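Local coordinates for protein D-glyceraldehyde dehydrogenase (NADP(+)) (Thermoplasma acidophilum, PDB 5IZD) that oxidises D-glyceraldehyde to (R)-glycerate with NADP(+) in the non-phosphorylated Entner-Doudoroff pathway, working as a homotetramer built as a dimer of dimers, at residues 9-14 and 183-188; 268-273 and 299-304; 375-380 and 384-389. All coordinates share one frame; numbering follows the deposited sequence.

Contact 1 (9-14 and 183-188); sequences GQWVNS and WIVRKF
One face of the Trp11 indole is covered by the guanidinium of Arg186, which lies almost flat on it: the planes are 16° apart and the two centres 3.8 Å from each other. NH2 of Arg186 sits over the middle of the ring system, 3.2 Å from Trp11 CE2, whereas Arg186 CZ lies above the five-membered ring, 27° off its normal, in a cation-pi arrangement. Arg186 NH1 comes 3.4 Å from Trp11 NE1, but both are donors, so the pair meets as stacked groups and not as a hydrogen bond. The arginine leaves helix 178-190 with CG trans to its backbone N (chi1 -176°), and a bend at chi3 lays the guanidinium flat over the indole face. At the far end of the six-membered ring, Trp11 CH2 touches Val185 CG1 at 4.1 Å, an oblique apolar contact. Val185 also packs on Leu198 and Phe200 of strand 198-200, and Trp11 meets the ring of Tyr6. The contact thus ties an edge strand of the small N-terminal sheet to a helix of the cofactor-binding domain. Its chemistry is that of a delocalised cation on an electron-rich ring, an attraction that probably adds to the stacking at this partly exposed site.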
# COMPACT_ATOMS: atom_id res chain seq x y z
N GLY A 9 -3.49 -33.32 -17.41
CA GLY A 9 -2.88 -33.05 -18.69
C GLY A 9 -3.36 -33.87 -19.89
O GLY A 9 -2.71 -33.83 -20.90
N GLN A 10 -4.51 -34.55 -19.76
CA GLN A 10 -5.18 -35.32 -20.82
C GLN A 10 -6.67 -34.94 -20.95
O GLN A 10 -7.36 -34.71 -19.94
CB GLN A 10 -5.14 -36.81 -20.51
CG GLN A 10 -3.91 -37.34 -19.79
CD GLN A 10 -3.94 -38.86 -19.75
OE1 GLN A 10 -4.89 -39.46 -19.23
NE2 GLN A 10 -2.97 -39.50 -20.40
N TRP A 11 -7.16 -34.91 -22.18
CA TRP A 11 -8.61 -34.89 -22.44
C TRP A 11 -9.19 -36.29 -22.30
O TRP A 11 -8.74 -37.17 -22.98
CB TRP A 11 -8.92 -34.36 -23.85
CG TRP A 11 -8.50 -32.96 -23.96
CD1 TRP A 11 -7.33 -32.49 -24.50
CD2 TRP A 11 -9.20 -31.81 -23.45
NE1 TRP A 11 -7.27 -31.11 -24.34
CE2 TRP A 11 -8.42 -30.67 -23.73
CE3 TRP A 11 -10.44 -31.64 -22.81
CZ2 TRP A 11 -8.84 -29.38 -23.42
CZ3 TRP A 11 -10.85 -30.36 -22.50
CH2 TRP A 11 -10.04 -29.24 -22.78
N VAL A 12 -10.18 -36.49 -21.43
CA VAL A 12 -10.72 -37.83 -21.13
C VAL A 12 -12.26 -37.78 -21.04
O VAL A 12 -12.87 -36.68 -20.93
CB VAL A 12 -10.15 -38.42 -19.80
CG1 VAL A 12 -8.64 -38.62 -19.87
CG2 VAL A 12 -10.44 -37.50 -18.63
N ASN A 13 -12.86 -38.96 -21.10
CA ASN A 13 -14.29 -39.17 -20.88
C ASN A 13 -14.50 -39.33 -19.38
O ASN A 13 -13.56 -39.59 -18.65
CB ASN A 13 -14.77 -40.45 -21.55
CG ASN A 13 -14.62 -40.41 -23.05
OD1 ASN A 13 -14.89 -39.38 -23.68
ND2 ASN A 13 -14.22 -41.56 -23.66
N SER A 14 -15.74 -39.16 -18.94
CA SER A 14 -16.15 -39.49 -17.58
C SER A 14 -15.81 -40.94 -17.32
O SER A 14 -15.96 -41.72 -18.23
CB SER A 14 -17.67 -39.40 -17.45
OG SER A 14 -18.01 -39.64 -16.08
N TRP A 183 -13.44 -24.28 -24.17
CA TRP A 183 -12.66 -23.62 -25.22
C TRP A 183 -11.51 -22.73 -24.62
O TRP A 183 -10.34 -22.77 -25.09
CB TRP A 183 -13.59 -22.86 -26.14
CG TRP A 183 -12.96 -22.21 -27.31
CD1 TRP A 183 -12.91 -22.71 -28.56
CD2 TRP A 183 -12.27 -20.92 -27.36
NE1 TRP A 183 -12.25 -21.83 -29.40
CE2 TRP A 183 -11.89 -20.71 -28.70
CE3 TRP A 183 -11.99 -19.93 -26.42
CZ2 TRP A 183 -11.18 -19.57 -29.11
CZ3 TRP A 183 -11.30 -18.75 -26.83
CH2 TRP A 183 -10.90 -18.60 -28.16
N ILE A 184 -11.82 -22.01 -23.56
CA ILE A 184 -10.83 -21.19 -22.86
C ILE A 184 -9.74 -22.04 -22.26
O ILE A 184 -8.57 -21.75 -22.47
CB ILE A 184 -11.51 -20.30 -21.79
CG1 ILE A 184 -12.32 -19.23 -22.50
CG2 ILE A 184 -10.47 -19.63 -20.89
CD1 ILE A 184 -13.36 -18.58 -21.64
N VAL A 185 -10.14 -23.11 -21.58
CA VAL A 185 -9.23 -24.07 -21.00
C VAL A 185 -8.24 -24.62 -22.03
O VAL A 185 -7.04 -24.72 -21.75
CB VAL A 185 -9.99 -25.24 -20.30
CG1 VAL A 185 -9.06 -26.39 -19.94
CG2 VAL A 185 -10.69 -24.72 -19.03
N ARG A 186 -8.77 -24.97 -23.20
CA ARG A 186 -7.95 -25.51 -24.29
C ARG A 186 -6.93 -24.44 -24.72
O ARG A 186 -5.77 -24.77 -24.90
CB ARG A 186 -8.82 -26.00 -25.46
CG ARG A 186 -8.08 -26.69 -26.64
CD ARG A 186 -9.05 -27.33 -27.63
NE ARG A 186 -9.76 -28.50 -27.07
CZ ARG A 186 -9.31 -29.77 -27.03
NH1 ARG A 186 -8.12 -30.12 -27.52
NH2 ARG A 186 -10.08 -30.73 -26.48
N LYS A 187 -7.32 -23.15 -24.77
CA LYS A 187 -6.36 -22.10 -25.09
C LYS A 187 -5.22 -22.00 -24.06
O LYS A 187 -4.07 -21.83 -24.43
CB LYS A 187 -7.05 -20.75 -25.35
CG LYS A 187 -7.90 -20.76 -26.62
CD LYS A 187 -7.05 -20.65 -27.88
CE LYS A 187 -7.87 -20.96 -29.13
NZ LYS A 187 -8.08 -22.44 -29.24
N PHE A 188 -5.55 -22.12 -22.78
CA PHE A 188 -4.53 -22.17 -21.73
C PHE A 188 -3.60 -23.38 -21.88
O PHE A 188 -2.33 -23.26 -21.75
CB PHE A 188 -5.18 -22.13 -20.34
CG PHE A 188 -5.43 -20.77 -19.87
CD1 PHE A 188 -6.58 -20.11 -20.25
CD2 PHE A 188 -4.49 -20.10 -19.10
CE1 PHE A 188 -6.84 -18.82 -19.80
CE2 PHE A 188 -4.74 -18.81 -18.67
CZ PHE A 188 -5.92 -18.16 -19.03

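Contact 2 (268-273 and 299-304); sequences TLLWAK and SRFVEL
Helices 268-273 and 299-304 pass each other at a closest axial distance of 11.0 Å with a crossing angle of -57°, and this wide spacing is bridged by large apolar side chains. Phe301 and Leu269 make the main contact. CD2 of Leu269 stands over the centre of the Phe301 ring, 3.5 Å from the centroid and 11° off the normal, a CH-pi contact with the methyl carbon nearly centred on the face. Leu269 CG lies over the same face, displaced toward Phe301 CE1 and 3.7 Å from it. The two side chains cross at about a right angle. Phe301 extends its ring across the gap because CG is trans to the backbone N (chi1 177°), and Leu269 shares this first torsion, which carries its branch toward the ring.

Beside this pair, Leu270 straddles the CB of Leu304: both methyl carbons, CD1 and CD2, lie 4.0 Å from Leu304 CB. CD2 of Leu270 also comes obliquely to Phe301 CE1, a looser contact at 4.5 Å. All four residues are buried, and the interface between these segments is purely apolar.

Polar ties lie around it. Arg300 forms a salt bridge with Asp263 near the start of helix 262-274, while Lys273 NZ reaches the carbonyl of Ala284. Both helices flank the sheet of the catalytic domain of the aldehyde dehydrogenase fold: Leu269 rests on Ala284 and Leu287 of strand 284-290, and Phe301 also touches Leu266 and Tyr274 of helix 262-274. On another side, Phe492 of a second subunit packs against both Leu270 and Leu304, placing this helix pair between the seven-stranded sheet of its own chain and the subunit interface.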
# COMPACT_ATOMS: atom_id res chain seq x y z
N THR A 268 -29.03 4.39 -19.89
CA THR A 268 -28.44 3.53 -18.89
C THR A 268 -29.44 2.47 -18.36
O THR A 268 -29.04 1.33 -18.10
CB THR A 268 -27.87 4.33 -17.70
OG1 THR A 268 -27.00 5.37 -18.19
CG2 THR A 268 -27.16 3.42 -16.72
N LEU A 269 -30.70 2.86 -18.17
CA LEU A 269 -31.71 1.91 -17.70
C LEU A 269 -31.99 0.82 -18.75
O LEU A 269 -32.16 -0.34 -18.39
CB LEU A 269 -33.02 2.60 -17.36
CG LEU A 269 -34.11 1.69 -16.79
CD1 LEU A 269 -33.65 1.02 -15.51
CD2 LEU A 269 -35.36 2.54 -16.55
N LEU A 270 -32.02 1.20 -20.02
CA LEU A 270 -32.16 0.18 -21.08
C LEU A 270 -31.04 -0.85 -20.97
O LEU A 270 -31.29 -2.07 -21.06
CB LEU A 270 -32.16 0.81 -22.46
CG LEU A 270 -33.45 1.51 -22.92
CD1 LEU A 270 -33.17 2.27 -24.22
CD2 LEU A 270 -34.56 0.48 -23.14
N TRP A 271 -29.82 -0.35 -20.82
CA TRP A 271 -28.67 -1.21 -20.58
C TRP A 271 -28.83 -2.07 -19.30
O TRP A 271 -28.78 -3.32 -19.34
CB TRP A 271 -27.35 -0.43 -20.52
CG TRP A 271 -26.24 -1.36 -20.25
CD1 TRP A 271 -25.53 -2.09 -21.18
CD2 TRP A 271 -25.71 -1.72 -18.97
NE1 TRP A 271 -24.62 -2.89 -20.54
CE2 TRP A 271 -24.73 -2.70 -19.19
CE3 TRP A 271 -26.01 -1.35 -17.65
CZ2 TRP A 271 -24.04 -3.28 -18.15
CZ3 TRP A 271 -25.32 -1.97 -16.60
CH2 TRP A 271 -24.35 -2.90 -16.87
N ALA A 272 -29.13 -1.41 -18.18
CA ALA A 272 -29.12 -2.08 -16.90
C ALA A 272 -30.21 -3.13 -16.74
O ALA A 272 -30.00 -4.13 -16.07
CB ALA A 272 -29.14 -1.05 -15.74
N LYS A 273 -31.37 -2.93 -17.39
CA LYS A 273 -32.41 -3.91 -17.36
C LYS A 273 -32.26 -5.01 -18.41
O LYS A 273 -32.52 -6.17 -18.13
CB LYS A 273 -33.77 -3.28 -17.59
CG LYS A 273 -34.95 -4.22 -17.35
CD LYS A 273 -35.06 -4.71 -15.92
CE LYS A 273 -34.46 -6.07 -15.70
NZ LYS A 273 -34.53 -6.47 -14.28
N SER A 299 -43.26 6.69 -19.15
CA SER A 299 -43.81 6.74 -20.51
C SER A 299 -42.68 6.55 -21.54
O SER A 299 -42.76 5.70 -22.42
CB SER A 299 -44.50 8.11 -20.67
OG SER A 299 -44.86 8.38 -22.00
N ARG A 300 -41.58 7.30 -21.39
CA ARG A 300 -40.44 7.21 -22.30
C ARG A 300 -39.84 5.80 -22.20
O ARG A 300 -39.50 5.19 -23.23
CB ARG A 300 -39.39 8.31 -22.01
CG ARG A 300 -39.91 9.71 -22.35
CD ARG A 300 -38.84 10.79 -22.36
NE ARG A 300 -37.85 10.44 -23.38
CZ ARG A 300 -36.61 10.94 -23.47
NH1 ARG A 300 -36.17 11.84 -22.61
NH2 ARG A 300 -35.83 10.52 -24.47
N PHE A 301 -39.77 5.25 -20.99
CA PHE A 301 -39.15 3.95 -20.75
C PHE A 301 -39.97 2.82 -21.37
O PHE A 301 -39.41 1.88 -21.96
CB PHE A 301 -38.98 3.67 -19.25
CG PHE A 301 -38.40 2.32 -18.93
CD1 PHE A 301 -37.24 1.87 -19.55
CD2 PHE A 301 -38.98 1.52 -17.93
CE1 PHE A 301 -36.70 0.62 -19.22
CE2 PHE A 301 -38.43 0.28 -17.60
CZ PHE A 301 -37.30 -0.17 -18.26
N VAL A 302 -41.28 2.90 -21.21
CA VAL A 302 -42.18 1.97 -21.90
C VAL A 302 -42.01 2.03 -23.44
O VAL A 302 -41.87 0.98 -24.12
CB VAL A 302 -43.64 2.20 -21.47
CG1 VAL A 302 -44.57 1.35 -22.35
CG2 VAL A 302 -43.80 1.85 -20.00
N GLU A 303 -41.99 3.26 -23.97
CA GLU A 303 -41.84 3.50 -25.43
C GLU A 303 -40.52 2.95 -25.96
O GLU A 303 -40.51 2.28 -26.98
CB GLU A 303 -41.98 4.99 -25.79
CG GLU A 303 -41.91 5.34 -27.27
CD GLU A 303 -43.03 4.73 -28.10
OE1 GLU A 303 -42.82 4.60 -29.31
OE2 GLU A 303 -44.11 4.39 -27.56
N LEU A 304 -39.42 3.14 -25.22
CA LEU A 304 -38.16 2.59 -25.67
C LEU A 304 -38.09 1.04 -25.60
O LEU A 304 -37.52 0.36 -26.51
CB LEU A 304 -37.02 3.19 -24.87
CG LEU A 304 -36.77 4.64 -25.23
CD1 LEU A 304 -36.14 5.31 -24.04
CD2 LEU A 304 -35.85 4.72 -26.44

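Contact 3 (375-380 and 384-389); sequences SKIFQE and APVIGA
Phe378 brings the CE1 and CZ corner of its ring against the peptide that joins Gly388 to Ala389. Both Phe378 CE1 and Phe378 CZ lie 3.5 Å from Gly388 O, an oblique approach, and the amide N of Ala389 is near the ring plane, at its edge, 4.1 Å from Phe378 CE1. Ile377 fills the adjoining space: its CG2 lies 4.2 Å from Gly388 N, while CD1 meets Val386 CG1 at 4.3 Å. CG2 points trans to the backbone N of Ile377 and CG1 trans to its carbonyl carbon (chi1 -77°), so the two branches reach different residues of the strand. Gly388, with no side chain, lets Phe378 and Ile377 pack directly on its backbone. The segments belong to the beta-alpha-beta unit formed by strand 366-369, helix 376-379 and strand 386-392, with the short helix packed against the second strand. Backbone hydrogen bonds set that strand between Ile368 on strand 366-369, bonded to Ile387 and Ala389, and Leu287 on strand 284-290, bonded to Gly388. Around the two side chains, Tyr288 meets the Phe378 ring nearly at right angles, Ile333 and Ala337 of helix 324-339 pack on Ile377, and Lys251 NZ is hydrogen-bonded to the carbonyls of Ile377 and Glu380.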
# COMPACT_ATOMS: atom_id res chain seq x y z
N SER A 375 -42.99 -5.99 -1.46
CA SER A 375 -43.39 -7.14 -2.30
C SER A 375 -42.20 -7.99 -2.84
O SER A 375 -41.05 -7.55 -2.83
CB SER A 375 -44.22 -6.65 -3.50
OG SER A 375 -43.38 -6.02 -4.44
N LYS A 376 -42.51 -9.20 -3.35
CA LYS A 376 -41.46 -10.07 -3.90
C LYS A 376 -40.70 -9.43 -5.09
O LYS A 376 -39.49 -9.59 -5.23
CB LYS A 376 -42.00 -11.49 -4.27
CG LYS A 376 -42.24 -12.42 -3.05
CD LYS A 376 -42.70 -13.85 -3.48
CE LYS A 376 -43.38 -14.66 -2.35
N ILE A 377 -41.41 -8.69 -5.92
CA ILE A 377 -40.83 -7.96 -7.06
C ILE A 377 -39.72 -6.93 -6.64
O ILE A 377 -38.81 -6.60 -7.42
CB ILE A 377 -42.02 -7.30 -7.83
CG1 ILE A 377 -42.74 -8.36 -8.66
CG2 ILE A 377 -41.66 -6.12 -8.71
CD1 ILE A 377 -42.00 -8.82 -9.90
N PHE A 378 -39.84 -6.43 -5.40
CA PHE A 378 -38.88 -5.51 -4.82
C PHE A 378 -37.90 -6.15 -3.79
O PHE A 378 -36.94 -5.49 -3.43
CB PHE A 378 -39.65 -4.30 -4.20
CG PHE A 378 -39.72 -3.11 -5.13
CD1 PHE A 378 -40.36 -3.20 -6.34
CD2 PHE A 378 -39.12 -1.93 -4.82
CE1 PHE A 378 -40.41 -2.12 -7.21
CE2 PHE A 378 -39.16 -0.86 -5.69
CZ PHE A 378 -39.79 -0.95 -6.88
N GLN A 379 -38.15 -7.38 -3.32
CA GLN A 379 -37.34 -7.98 -2.26
C GLN A 379 -36.58 -9.26 -2.67
O GLN A 379 -35.64 -9.67 -1.99
CB GLN A 379 -38.21 -8.25 -1.03
CG GLN A 379 -38.73 -7.00 -0.35
CD GLN A 379 -37.65 -6.12 0.26
OE1 GLN A 379 -36.64 -6.59 0.75
NE2 GLN A 379 -37.85 -4.83 0.16
N GLU A 380 -36.96 -9.87 -3.77
CA GLU A 380 -36.37 -11.15 -4.21
C GLU A 380 -35.77 -10.96 -5.65
O GLU A 380 -36.42 -10.38 -6.52
CB GLU A 380 -37.44 -12.28 -4.27
CG GLU A 380 -38.14 -12.61 -2.95
N ALA A 384 -34.14 -11.42 -14.86
CA ALA A 384 -34.99 -11.60 -16.06
C ALA A 384 -35.46 -10.19 -16.45
O ALA A 384 -35.20 -9.25 -15.70
CB ALA A 384 -36.15 -12.53 -15.77
N PRO A 385 -36.09 -10.01 -17.63
CA PRO A 385 -36.29 -8.63 -18.11
C PRO A 385 -37.55 -7.91 -17.53
O PRO A 385 -38.37 -7.38 -18.27
CB PRO A 385 -36.36 -8.82 -19.63
CG PRO A 385 -37.01 -10.15 -19.75
CD PRO A 385 -36.41 -11.00 -18.67
N VAL A 386 -37.65 -7.88 -16.21
CA VAL A 386 -38.83 -7.49 -15.48
C VAL A 386 -38.40 -6.47 -14.41
O VAL A 386 -37.44 -6.72 -13.69
CB VAL A 386 -39.46 -8.69 -14.72
CG1 VAL A 386 -40.71 -8.27 -13.97
CG2 VAL A 386 -39.76 -9.88 -15.64
N ILE A 387 -39.12 -5.36 -14.28
CA ILE A 387 -38.80 -4.40 -13.24
C ILE A 387 -40.07 -3.68 -12.79
O ILE A 387 -40.95 -3.41 -13.58
CB ILE A 387 -37.69 -3.42 -13.71
CG1 ILE A 387 -37.15 -2.55 -12.54
CG2 ILE A 387 -38.18 -2.51 -14.84
CD1 ILE A 387 -35.80 -1.91 -12.80
N GLY A 388 -40.16 -3.41 -11.48
CA GLY A 388 -41.18 -2.53 -10.91
C GLY A 388 -40.59 -1.18 -10.63
O GLY A 388 -39.35 -1.09 -10.39
N ALA A 389 -41.46 -0.16 -10.60
CA ALA A 389 -41.09 1.21 -10.40
C ALA A 389 -41.95 1.83 -9.29
O ALA A 389 -43.11 1.49 -9.11
CB ALA A 389 -41.23 2.02 -11.67

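Overall arrangement
Contacts 2 and 3 adjoin, with centres 15 Å apart on the same side of the chain's centre. Lys273 NZ of contact 2 lies 3.0 Å from Val386 O of contact 3, a probable hydrogen bond, and Phe301 CE2 packs on Ile387 CG2 at 3.9 Å. Contact 1 lies on the opposite side, its centre 42 Å from that of contact 2 and 40 Å from that of contact 3. Its Val185 side chain is about 13 Å from bound NADP. Contact 3 flanks Ile382, assigned to NADP(+) binding by similarity, which lies between its two segments in the sequence; the side chain of Val386 is about 4 Å from that of Ile382.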